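Local coordinates for anthranilate synthase component I (Streptococcus pneumoniae serotype 4, PDB 5KCK), which belongs to a family of mixed alpha/beta enzymes built on large antiparallel sheets, and is present here as a two-chain assembly, at residues F50-K53 and V58-Q61; G195-A200 and C212-R217; G224-F229 and M412-Q417; L309-I314 and V323-Y328. One frame throughout, in Å; residues are numbered along the deposited sequence.

Contact 1: residues F50-K53 and V58-Q61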
loop_
_atom_site.group_PDB
_atom_site.type_symbol
_atom_site.label_atom_id
_atom_site.label_comp_id
_atom_site.label_asym_id
_atom_site.label_seq_id
_atom_site.Cartn_x
_atom_site.Cartn_y
_atom_site.Cartn_z
ATOM N N PHE A 50 -10.488 -31.739 -0.598
ATOM C CA PHE A 50 -9.689 -32.806 -0.006
ATOM C C PHE A 50 -8.853 -32.280 1.145
ATOM O O PHE A 50 -8.396 -31.128 1.140
ATOM C CB PHE A 50 -8.669 -33.440 -0.973
ATOM C CG PHE A 50 -9.265 -34.068 -2.172
ATOM C CD1 PHE A 50 -10.222 -35.062 -2.050
ATOM C CD2 PHE A 50 -8.832 -33.696 -3.434
ATOM C CE1 PHE A 50 -10.763 -35.655 -3.172
ATOM C CE2 PHE A 50 -9.364 -34.281 -4.560
ATOM C CZ PHE A 50 -10.332 -35.268 -4.431
ATOM N N GLU A 51 -8.608 -33.174 2.094
ATOM C CA GLU A 51 -7.559 -33.040 3.092
ATOM C C GLU A 51 -6.524 -34.124 2.829
ATOM O O GLU A 51 -6.870 -35.307 2.737
ATOM C CB GLU A 51 -8.125 -33.192 4.506
ATOM C CG GLU A 51 -7.082 -33.173 5.595
ATOM C CD GLU A 51 -7.653 -33.545 6.956
ATOM O OE1 GLU A 51 -8.050 -34.716 7.144
ATOM O OE2 GLU A 51 -7.703 -32.661 7.835
ATOM N N ILE A 52 -5.265 -33.729 2.699
ATOM C CA ILE A 52 -4.179 -34.678 2.491
ATOM C C ILE A 52 -3.200 -34.521 3.639
ATOM O O ILE A 52 -2.703 -33.418 3.896
ATOM C CB ILE A 52 -3.487 -34.478 1.139
ATOM C CG1 ILE A 52 -4.518 -34.637 0.024
ATOM C CG2 ILE A 52 -2.335 -35.473 0.987
ATOM C CD1 ILE A 52 -3.966 -34.475 -1.342
ATOM N N LYS A 53 -2.927 -35.619 4.331
ATOM C CA LYS A 53 -2.199 -35.556 5.584
ATOM C C LYS A 53 -1.301 -36.778 5.706
ATOM O O LYS A 53 -1.670 -37.874 5.274
ATOM C CB LYS A 53 -3.195 -35.445 6.758
ATOM C CG LYS A 53 -2.825 -36.191 8.011
ATOM C CD LYS A 53 -4.059 -36.522 8.840
ATOM C CE LYS A 53 -4.713 -35.284 9.423
ATOM N NZ LYS A 53 -5.872 -35.652 10.301
ATOM N N VAL A 58 1.747 -42.784 7.932
ATOM C CA VAL A 58 0.615 -43.206 7.114
ATOM C C VAL A 58 0.067 -42.006 6.344
ATOM O O VAL A 58 -0.029 -40.899 6.884
ATOM C CB VAL A 58 -0.482 -43.855 7.986
ATOM C CG1 VAL A 58 -1.691 -44.217 7.151
ATOM C CG2 VAL A 58 0.065 -45.095 8.701
ATOM N N LEU A 59 -0.295 -42.231 5.081
ATOM C CA LEU A 59 -0.825 -41.194 4.201
ATOM C C LEU A 59 -2.346 -41.302 4.127
ATOM O O LEU A 59 -2.883 -42.381 3.850
ATOM C CB LEU A 59 -0.214 -41.317 2.803
ATOM C CG LEU A 59 -0.665 -40.325 1.726
ATOM C CD1 LEU A 59 -0.350 -38.862 2.100
ATOM C CD2 LEU A 59 -0.027 -40.693 0.388
ATOM N N TYR A 60 -3.036 -40.182 4.356
ATOM C CA TYR A 60 -4.494 -40.145 4.356
ATOM C C TYR A 60 -5.011 -39.131 3.350
ATOM O O TYR A 60 -4.437 -38.048 3.193
ATOM C CB TYR A 60 -5.055 -39.774 5.728
ATOM C CG TYR A 60 -4.676 -40.708 6.841
ATOM C CD1 TYR A 60 -3.521 -40.490 7.584
ATOM C CD2 TYR A 60 -5.478 -41.801 7.168
ATOM C CE1 TYR A 60 -3.163 -41.330 8.617
ATOM C CE2 TYR A 60 -5.132 -42.652 8.210
ATOM C CZ TYR A 60 -3.972 -42.406 8.928
ATOM O OH TYR A 60 -3.602 -43.235 9.949
ATOM N N GLN A 61 -6.108 -39.484 2.682
ATOM C CA GLN A 61 -6.886 -38.546 1.880
ATOM C C GLN A 61 -8.332 -38.639 2.334
ATOM O O GLN A 61 -8.962 -39.691 2.177
ATOM C CB GLN A 61 -6.778 -38.844 0.380
ATOM C CG GLN A 61 -7.525 -37.839 -0.486
ATOM C CD GLN A 61 -7.521 -38.205 -1.961
ATOM O OE1 GLN A 61 -7.476 -39.383 -2.316
ATOM N NE2 GLN A 61 -7.563 -37.194 -2.828
#
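Leu59 makes the first side-chain contact of residues 58-61 with residues 50-53. Its CD1 lies 3.6 Å from Lys53 O and 4.1 Å from Ile52 CG2, the two branched side chains running side by side in the same direction. At Tyr60 the backbones lock together. This residue faces Lys53 as an antiparallel hydrogen-bonded pair: Tyr60 N gives to Lys53 O at 2.8 Å, and Lys53 N gives to Tyr60 O at 3.1 Å. The aromatic ring swings back beside its own backbone N (chi1 -60°), which brings CD1 to 4.2 Å from CD of Lys53, so the lysine stem passes obliquely by the ring's CD1, and Lys53 O lies at the ring edge. Farther out, Lys53 NZ makes a long ion pair with Glu51, whose OE2 is hydrogen-bonded to His122. Gln61 closes the walk in a non-hydrogen-bonded pair with Ile52, its CA pointing a C-H at Glu51 O. With CG anti to the backbone N (chi1 -177°) and the chain extended beyond it, the amide reaches Phe50. NE2 stands 3.4 Å above the middle of one ring face, the amide plane turned 47° from the ring.

This is the two-stranded core of a beta hairpin inside a wider antiparallel sheet. Strand 121-126 lies alongside residues 50-53 and strand 64-66 alongside residues 58-61, while helix 70-78 packs Phe73, Leu74 and Val77 onto the face of Ile52, Leu59 and Gln61.

Contact 2: residues G195-A200 and C212-R217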
loop_
_atom_site.group_PDB
_atom_site.type_symbol
_atom_site.label_atom_id
_atom_site.label_comp_id
_atom_site.label_asym_id
_atom_site.label_seq_id
_atom_site.Cartn_x
_atom_site.Cartn_y
_atom_site.Cartn_z
ATOM N N GLY A 195 24.722 -26.274 27.527
ATOM C CA GLY A 195 25.480 -27.506 27.381
ATOM C C GLY A 195 25.369 -28.110 25.990
ATOM O O GLY A 195 26.334 -28.685 25.479
HETATM N N MSE A 196 24.198 -28.006 25.366
HETATM C CA MSE A 196 24.026 -28.475 23.988
HETATM C C MSE A 196 24.888 -27.670 23.026
HETATM O O MSE A 196 25.552 -28.237 22.165
HETATM C CB MSE A 196 22.570 -28.384 23.536
HETATM C CG MSE A 196 21.585 -29.204 24.334
HETATM SE SE MSE A 196 19.760 -28.747 23.796
HETATM C CE MSE A 196 18.783 -29.752 25.150
ATOM N N VAL A 197 24.846 -26.341 23.167
ATOM C CA VAL A 197 25.717 -25.470 22.382
ATOM C C VAL A 197 27.170 -25.896 22.546
ATOM O O VAL A 197 27.919 -26.012 21.568
ATOM C CB VAL A 197 25.519 -23.999 22.787
ATOM C CG1 VAL A 197 26.534 -23.110 22.069
ATOM C CG2 VAL A 197 24.095 -23.556 22.495
ATOM N N GLU A 198 27.581 -26.156 23.792
ATOM C CA GLU A 198 28.956 -26.566 24.061
ATOM C C GLU A 198 29.292 -27.871 23.351
ATOM O O GLU A 198 30.359 -28.005 22.742
ATOM C CB GLU A 198 29.169 -26.698 25.573
ATOM C CG GLU A 198 30.448 -27.432 25.967
ATOM C CD GLU A 198 30.192 -28.817 26.557
ATOM O OE1 GLU A 198 29.045 -29.092 26.977
ATOM O OE2 GLU A 198 31.143 -29.631 26.603
ATOM N N THR A 199 28.388 -28.851 23.430
ATOM C CA THR A 199 28.609 -30.137 22.778
ATOM C C THR A 199 28.762 -29.967 21.271
ATOM O O THR A 199 29.689 -30.512 20.661
ATOM C CB THR A 199 27.449 -31.080 23.105
ATOM O OG1 THR A 199 27.327 -31.208 24.526
ATOM C CG2 THR A 199 27.671 -32.448 22.500
ATOM N N ALA A 200 27.859 -29.196 20.658
ATOM C CA ALA A 200 27.949 -28.936 19.227
ATOM C C ALA A 200 29.210 -28.154 18.887
ATOM O O ALA A 200 29.885 -28.455 17.893
ATOM C CB ALA A 200 26.705 -28.185 18.745
ATOM N N CYS A 212 25.852 -25.766 12.938
ATOM C CA CYS A 212 24.762 -26.582 13.460
ATOM C C CYS A 212 23.748 -25.659 14.116
ATOM O O CYS A 212 24.075 -24.966 15.083
ATOM C CB CYS A 212 25.295 -27.612 14.462
ATOM S SG CYS A 212 24.068 -28.768 15.109
ATOM N N VAL A 213 22.523 -25.640 13.603
ATOM C CA VAL A 213 21.493 -24.759 14.134
ATOM C C VAL A 213 20.761 -25.507 15.242
ATOM O O VAL A 213 20.054 -26.484 14.984
ATOM C CB VAL A 213 20.531 -24.279 13.041
ATOM C CG1 VAL A 213 19.510 -23.329 13.630
ATOM C CG2 VAL A 213 21.301 -23.592 11.910
ATOM N N LEU A 214 20.947 -25.056 16.481
ATOM C CA LEU A 214 20.232 -25.583 17.637
ATOM C C LEU A 214 19.135 -24.606 18.047
ATOM O O LEU A 214 19.335 -23.387 18.028
ATOM C CB LEU A 214 21.191 -25.824 18.809
ATOM C CG LEU A 214 22.309 -26.837 18.561
ATOM C CD1 LEU A 214 23.298 -26.870 19.727
ATOM C CD2 LEU A 214 21.733 -28.222 18.302
ATOM N N SER A 215 17.981 -25.143 18.438
ATOM C CA SER A 215 16.807 -24.327 18.708
ATOM C C SER A 215 16.255 -24.586 20.105
ATOM O O SER A 215 16.502 -25.627 20.718
ATOM C CB SER A 215 15.709 -24.578 17.665
ATOM O OG SER A 215 15.162 -25.878 17.784
ATOM N N GLN A 216 15.508 -23.601 20.603
ATOM C CA GLN A 216 14.747 -23.699 21.841
ATOM C C GLN A 216 13.278 -23.484 21.543
ATOM O O GLN A 216 12.922 -22.644 20.711
ATOM C CB GLN A 216 15.139 -22.644 22.864
ATOM C CG GLN A 216 16.363 -22.882 23.668
ATOM C CD GLN A 216 16.437 -21.888 24.810
ATOM O OE1 GLN A 216 17.230 -20.948 24.784
ATOM N NE2 GLN A 216 15.581 -22.077 25.805
ATOM N N ARG A 217 12.429 -24.201 22.262
ATOM C CA ARG A 217 10.991 -24.031 22.172
ATOM C C ARG A 217 10.485 -23.340 23.435
ATOM O O ARG A 217 11.081 -23.464 24.510
ATOM C CB ARG A 217 10.309 -25.382 21.970
ATOM C CG ARG A 217 8.796 -25.357 21.969
ATOM C CD ARG A 217 8.276 -26.723 21.586
ATOM N NE ARG A 217 8.654 -27.053 20.220
ATOM C CZ ARG A 217 8.595 -28.272 19.697
ATOM N NH1 ARG A 217 8.180 -29.294 20.438
ATOM N NH2 ARG A 217 8.950 -28.471 18.432
#
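Residues 195-200 of the helix run nearly antiparallel to strand residues 212-217, at 172°; their axes approach to 9.7 Å, Val197 lying opposite Leu214 and Ala200 opposite Cys212. One methyl does almost all the touching. Leu214 has its CG beside the backbone N and its CD1 extended straight out beyond it (chi2 173°), so that CD1 enters the helix surface between successive turns. There it lies 3.8 Å from Ala200 CB, its closest side-chain neighbour on the helix. The same methyl is 3.6 Å from the carbonyl O of Met196 and 3.8 Å from Val197 N, close against the peptide backbone itself. The walls are completed by Met196 CB at 4.2 Å from CD1 and, more loosely, by CG2 of Val197. Met196, modelled as selenomethionine, touches only with its base; its extended chain leads away from the strand, and the side chain also touches Ile188.

Within the helix, Thr199 adds a side-chain bond to the ordinary backbone one. Both its N and its OG1 give to Gly195 O, each at 2.9 Å, and they reach that oxygen from opposite faces of the carbonyl plane.

Around the leucine, Phe193 from the preceding turn and Leu382 of helix 372-382 close in, so the joint is buried, its side-chain contacts all apolar. On the other side of the strand, Ser215 bonds Glu383 and Gln422. Helix 190-205 is followed in the chain by strand 211-221 and packs on the sheet face that carries Leu214, as in a layered alpha/beta fold.

Contact 3: residues G224-F229 and M412-Q417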
loop_
_atom_site.group_PDB
_atom_site.type_symbol
_atom_site.label_atom_id
_atom_site.label_comp_id
_atom_site.label_asym_id
_atom_site.label_seq_id
_atom_site.Cartn_x
_atom_site.Cartn_y
_atom_site.Cartn_z
ATOM N N GLY A 224 -6.600 -14.777 25.067
ATOM C CA GLY A 224 -6.948 -13.879 23.994
ATOM C C GLY A 224 -7.361 -14.616 22.733
ATOM O O GLY A 224 -7.622 -15.821 22.719
ATOM N N ASN A 225 -7.398 -13.852 21.642
ATOM C CA ASN A 225 -7.934 -14.298 20.366
ATOM C C ASN A 225 -6.796 -14.543 19.385
ATOM O O ASN A 225 -6.017 -13.617 19.110
ATOM C CB ASN A 225 -8.898 -13.237 19.826
ATOM C CG ASN A 225 -9.668 -13.690 18.591
ATOM O OD1 ASN A 225 -9.199 -14.507 17.798
ATOM N ND2 ASN A 225 -10.857 -13.132 18.417
ATOM N N PRO A 226 -6.666 -15.752 18.824
ATOM C CA PRO A 226 -5.562 -16.002 17.874
ATOM C C PRO A 226 -5.651 -15.179 16.601
ATOM O O PRO A 226 -4.630 -14.686 16.106
ATOM C CB PRO A 226 -5.693 -17.503 17.574
ATOM C CG PRO A 226 -7.133 -17.832 17.871
ATOM C CD PRO A 226 -7.530 -16.933 19.008
ATOM N N PHE A 227 -6.856 -15.037 16.044
ATOM C CA PHE A 227 -7.022 -14.252 14.826
ATOM C C PHE A 227 -6.641 -12.788 15.048
ATOM O O PHE A 227 -6.028 -12.160 14.176
ATOM C CB PHE A 227 -8.460 -14.377 14.328
ATOM C CG PHE A 227 -8.688 -13.761 12.990
ATOM C CD1 PHE A 227 -8.103 -14.304 11.862
ATOM C CD2 PHE A 227 -9.474 -12.626 12.859
ATOM C CE1 PHE A 227 -8.299 -13.732 10.619
ATOM C CE2 PHE A 227 -9.677 -12.052 11.616
ATOM C CZ PHE A 227 -9.091 -12.606 10.495
ATOM N N ASP A 228 -6.979 -12.225 16.212
ATOM C CA ASP A 228 -6.570 -10.847 16.468
ATOM C C ASP A 228 -5.058 -10.728 16.557
ATOM O O ASP A 228 -4.495 -9.695 16.175
ATOM C CB ASP A 228 -7.217 -10.308 17.745
ATOM C CG ASP A 228 -8.695 -9.990 17.564
ATOM O OD1 ASP A 228 -9.180 -9.991 16.408
ATOM O OD2 ASP A 228 -9.368 -9.725 18.583
ATOM N N PHE A 229 -4.384 -11.767 17.056
ATOM C CA PHE A 229 -2.927 -11.789 16.989
ATOM C C PHE A 229 -2.452 -11.716 15.541
ATOM O O PHE A 229 -1.536 -10.947 15.218
ATOM C CB PHE A 229 -2.390 -13.040 17.684
ATOM C CG PHE A 229 -0.899 -13.200 17.576
ATOM C CD1 PHE A 229 -0.053 -12.542 18.452
ATOM C CD2 PHE A 229 -0.346 -14.012 16.605
ATOM C CE1 PHE A 229 1.317 -12.688 18.354
ATOM C CE2 PHE A 229 1.028 -14.166 16.504
ATOM C CZ PHE A 229 1.857 -13.503 17.377
HETATM N N MSE A 412 4.153 -19.529 14.845
HETATM C CA MSE A 412 3.553 -19.984 16.089
HETATM C C MSE A 412 2.543 -21.117 15.852
HETATM O O MSE A 412 1.757 -21.077 14.909
HETATM C CB MSE A 412 2.885 -18.799 16.798
HETATM C CG MSE A 412 2.165 -19.124 18.087
HETATM SE SE MSE A 412 1.216 -17.541 18.802
HETATM C CE MSE A 412 2.783 -16.441 19.229
ATOM N N ILE A 413 2.562 -22.123 16.720
ATOM C CA ILE A 413 1.621 -23.234 16.669
ATOM C C ILE A 413 0.678 -23.110 17.856
ATOM O O ILE A 413 1.128 -23.046 19.009
ATOM C CB ILE A 413 2.335 -24.597 16.703
ATOM C CG1 ILE A 413 3.528 -24.626 15.741
ATOM C CG2 ILE A 413 1.348 -25.717 16.424
ATOM C CD1 ILE A 413 3.179 -24.242 14.340
ATOM N N LEU A 414 -0.623 -23.119 17.580
ATOM C CA LEU A 414 -1.655 -23.136 18.616
ATOM C C LEU A 414 -2.288 -24.520 18.641
ATOM O O LEU A 414 -2.979 -24.910 17.696
ATOM C CB LEU A 414 -2.708 -22.060 18.367
ATOM C CG LEU A 414 -2.435 -20.764 19.130
ATOM C CD1 LEU A 414 -1.157 -20.130 18.658
ATOM C CD2 LEU A 414 -3.583 -19.817 18.964
ATOM N N LYS A 415 -2.052 -25.253 19.722
ATOM C CA LYS A 415 -2.551 -26.614 19.853
ATOM C C LYS A 415 -2.481 -27.004 21.321
ATOM O O LYS A 415 -1.637 -26.501 22.067
ATOM C CB LYS A 415 -1.731 -27.585 18.990
ATOM C CG LYS A 415 -2.334 -28.971 18.814
ATOM C CD LYS A 415 -1.451 -29.835 17.917
ATOM C CE LYS A 415 -2.106 -31.177 17.632
ATOM N NZ LYS A 415 -2.604 -31.851 18.874
ATOM N N ASN A 416 -3.378 -27.906 21.729
ATOM C CA ASN A 416 -3.413 -28.406 23.106
ATOM C C ASN A 416 -3.652 -27.275 24.102
ATOM O O ASN A 416 -3.180 -27.325 25.240
ATOM C CB ASN A 416 -2.127 -29.163 23.458
ATOM C CG ASN A 416 -1.705 -30.138 22.372
ATOM O OD1 ASN A 416 -2.511 -30.931 21.887
ATOM N ND2 ASN A 416 -0.434 -30.074 21.974
ATOM N N GLN A 417 -4.361 -26.235 23.661
ATOM C CA GLN A 417 -4.642 -25.041 24.458
ATOM C C GLN A 417 -3.369 -24.288 24.843
ATOM O O GLN A 417 -3.358 -23.532 25.819
ATOM C CB GLN A 417 -5.460 -25.398 25.705
ATOM C CG GLN A 417 -6.669 -26.282 25.420
ATOM C CD GLN A 417 -7.899 -25.482 25.041
ATOM O OE1 GLN A 417 -8.393 -25.566 23.913
ATOM N NE2 GLN A 417 -8.412 -24.707 25.993
#
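The ring of Phe229 takes the selenium of Met412, a selenomethionine, over one face: SE is 4.5 Å from the ring centroid and 24° off the normal, a Met-aromatic contact. On the same side the terminal methyl overhangs the CZ end, CE lying 3.6 Å from CZ. The two side chains come from opposite directions, each with CG anti to its backbone N; in Met412 a bend at chi3 (-66°) then carries the methyl out above and just beyond CZ. Met447 touches both residues. A second ring, Phe227, points elsewhere: it meets Phe244 edge-to-face and stacks with Tyr18 of the second subunit.

Here the first turn of helix 226-236 leans on strand 411-415, a middle strand of an antiparallel sheet with 250-254 on one flank and 418-427 on the other. Alternation along the strand puts Met412 and Leu414 on the helix side. Asn225 caps the helix: its OD1 accepts from Phe227 N at 3.0 Å, a weak bond, bent to 127° at the hydrogen.

Pro226, first in the helix, presses CB to 3.4 Å from Leu414 CD2, tighter than carbons usually pack. Ile253 of the adjoining strand also touches this proline. Beyond Leu414 the chain turns back sharply through Asn416 and Gln417, both with left-handed backbone angles, into strand 418-427.

Contact 4: residues L309-I314 and V323-Y328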
loop_
_atom_site.group_PDB
_atom_site.type_symbol
_atom_site.label_atom_id
_atom_site.label_comp_id
_atom_site.label_asym_id
_atom_site.label_seq_id
_atom_site.Cartn_x
_atom_site.Cartn_y
_atom_site.Cartn_z
ATOM N N LEU A 309 24.998 -23.098 -1.578
ATOM C CA LEU A 309 24.064 -24.180 -1.302
ATOM C C LEU A 309 22.890 -24.127 -2.267
ATOM O O LEU A 309 22.435 -25.166 -2.764
ATOM C CB LEU A 309 23.585 -24.110 0.150
ATOM C CG LEU A 309 22.850 -25.353 0.673
ATOM C CD1 LEU A 309 23.818 -26.522 0.840
ATOM C CD2 LEU A 309 22.104 -25.067 1.983
ATOM N N GLY A 310 22.403 -22.920 -2.568
ATOM C CA GLY A 310 21.297 -22.786 -3.501
ATOM C C GLY A 310 21.687 -23.133 -4.928
ATOM O O GLY A 310 20.911 -23.759 -5.656
ATOM N N ARG A 311 22.885 -22.720 -5.348
ATOM C CA ARG A 311 23.393 -23.106 -6.661
ATOM C C ARG A 311 23.454 -24.624 -6.810
ATOM O O ARG A 311 23.069 -25.163 -7.853
ATOM C CB ARG A 311 24.781 -22.493 -6.905
ATOM C CG ARG A 311 24.793 -20.984 -7.127
ATOM C CD ARG A 311 26.221 -20.404 -7.205
ATOM N NE ARG A 311 27.014 -20.986 -8.286
ATOM C CZ ARG A 311 28.237 -21.488 -8.139
ATOM N NH1 ARG A 311 28.840 -21.475 -6.952
ATOM N NH2 ARG A 311 28.867 -21.997 -9.188
ATOM N N ASN A 312 23.936 -25.334 -5.783
ATOM C CA ASN A 312 24.033 -26.786 -5.891
ATOM C C ASN A 312 22.658 -27.456 -5.820
ATOM O O ASN A 312 22.380 -28.382 -6.592
ATOM C CB ASN A 312 24.962 -27.342 -4.811
ATOM C CG ASN A 312 25.066 -28.868 -4.857
ATOM O OD1 ASN A 312 24.613 -29.562 -3.943
ATOM N ND2 ASN A 312 25.647 -29.393 -5.934
ATOM N N ASP A 313 21.790 -27.016 -4.899
ATOM C CA ASP A 313 20.445 -27.590 -4.814
ATOM C C ASP A 313 19.712 -27.459 -6.142
ATOM O O ASP A 313 19.182 -28.441 -6.674
ATOM C CB ASP A 313 19.637 -26.922 -3.693
ATOM C CG ASP A 313 20.072 -27.367 -2.297
ATOM O OD1 ASP A 313 20.777 -28.396 -2.182
ATOM O OD2 ASP A 313 19.698 -26.688 -1.308
ATOM N N ILE A 314 19.688 -26.247 -6.700
ATOM C CA ILE A 314 19.035 -26.018 -7.984
ATOM C C ILE A 314 19.755 -26.781 -9.094
ATOM O O ILE A 314 19.118 -27.378 -9.971
ATOM C CB ILE A 314 18.965 -24.502 -8.256
ATOM C CG1 ILE A 314 17.973 -23.852 -7.282
ATOM C CG2 ILE A 314 18.606 -24.205 -9.713
ATOM C CD1 ILE A 314 17.838 -22.338 -7.434
ATOM N N VAL A 323 21.657 -22.518 -14.409
ATOM C CA VAL A 323 21.743 -21.922 -13.078
ATOM C C VAL A 323 22.389 -20.545 -13.167
ATOM O O VAL A 323 23.494 -20.393 -13.706
ATOM C CB VAL A 323 22.525 -22.834 -12.124
ATOM C CG1 VAL A 323 22.590 -22.202 -10.744
ATOM C CG2 VAL A 323 21.880 -24.209 -12.054
ATOM N N GLN A 324 21.699 -19.535 -12.637
ATOM C CA GLN A 324 22.149 -18.150 -12.705
ATOM C C GLN A 324 21.969 -17.492 -11.349
ATOM O O GLN A 324 20.909 -17.617 -10.731
ATOM C CB GLN A 324 21.373 -17.342 -13.757
ATOM C CG GLN A 324 21.323 -17.945 -15.161
ATOM C CD GLN A 324 20.654 -17.002 -16.155
ATOM O OE1 GLN A 324 19.775 -16.230 -15.787
ATOM N NE2 GLN A 324 21.081 -17.052 -17.414
ATOM N N VAL A 325 23.005 -16.793 -10.896
ATOM C CA VAL A 325 22.912 -15.900 -9.748
ATOM C C VAL A 325 22.590 -14.527 -10.324
ATOM O O VAL A 325 23.457 -13.862 -10.888
ATOM C CB VAL A 325 24.200 -15.896 -8.925
ATOM C CG1 VAL A 325 24.075 -14.943 -7.738
ATOM C CG2 VAL A 325 24.512 -17.307 -8.453
ATOM N N THR A 326 21.323 -14.124 -10.227
ATOM C CA THR A 326 20.833 -12.961 -10.959
ATOM C C THR A 326 20.880 -11.697 -10.135
ATOM O O THR A 326 20.776 -10.598 -10.689
ATOM C CB THR A 326 19.391 -13.177 -11.424
ATOM O OG1 THR A 326 18.529 -13.246 -10.281
ATOM C CG2 THR A 326 19.270 -14.471 -12.235
ATOM N N LYS A 327 21.020 -11.837 -8.828
ATOM C CA LYS A 327 21.147 -10.704 -7.928
ATOM C C LYS A 327 22.042 -11.214 -6.819
ATOM O O LYS A 327 21.734 -12.253 -6.226
ATOM C CB LYS A 327 19.776 -10.270 -7.407
ATOM C CG LYS A 327 19.723 -8.887 -6.849
ATOM C CD LYS A 327 18.281 -8.458 -6.611
ATOM C CE LYS A 327 17.516 -8.314 -7.920
ATOM N NZ LYS A 327 16.183 -7.668 -7.707
ATOM N N TYR A 328 23.176 -10.557 -6.591
ATOM C CA TYR A 328 24.213 -11.158 -5.764
ATOM C C TYR A 328 24.606 -10.235 -4.626
ATOM O O TYR A 328 25.093 -9.124 -4.860
ATOM C CB TYR A 328 25.461 -11.522 -6.567
ATOM C CG TYR A 328 26.472 -12.182 -5.666
ATOM C CD1 TYR A 328 26.101 -13.282 -4.894
ATOM C CD2 TYR A 328 27.770 -11.702 -5.552
ATOM C CE1 TYR A 328 26.986 -13.898 -4.050
ATOM C CE2 TYR A 328 28.675 -12.319 -4.704
ATOM C CZ TYR A 328 28.272 -13.419 -3.955
ATOM O OH TYR A 328 29.135 -14.062 -3.099
#
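Arg311 leaves its helix beside Val323 and Val325, and its stem can be followed outward along them. CB only sets the direction, CG lying beside the backbone N (chi1 -71°). CG is the first atom to touch, 3.9 Å from Val325 CG2 and 4.4 Å from Val323 CG1. CD comes closest, at 3.8 Å from the same CG2 of Val325. There the chain bends (chi3 59°), and the guanidinium stands obliquely to the valine methyl as the two side chains cross at about a right angle. At the tip NH1 forms a salt bridge with Asp308, one turn back in the same helix, so the charged end is tied to its own helix while the methylenes do the packing.

The helix is 297-316, and the chain returns from it, after a short loop, as strand 324-333, an outermost strand of the long antiparallel sheet. Val323 and Val325 face the helix, with Gln324 between them turned the other way. Val323 straddles the helix surface with its two methyls: CG1 is 4.2 Å from the carbonyl O of Arg311, and CG2 is 4.0 Å from CG2 of Ile314. Ile314 is the buried member of the group; its side chain also rests on Val344 of strand 338-347 and on Val268 and Thr270 of strand 267-270, the next strands inward in the sheet.

How the contacts relate
Contact 2 is the buried one of the four; contacts 1, 3 and 4 are only partly buried. Contacts 1 and 4 belong to the same long antiparallel sheet but lie near its two ends, their centres about 34 Å apart. Contacts 2 and 3 share the other large sheet, and strand 211-221 of contact 2 is followed, after a short loop, by helix 226-236 of contact 3. Contact 4 is nested within the chain loop that contact 3 closes. Only contact 1 pairs strand with strand, and it alone is joined by hydrogen bonds; the rest set helix on strand through a leucine methyl, a selenium over a ring, or valines against an arginine stem.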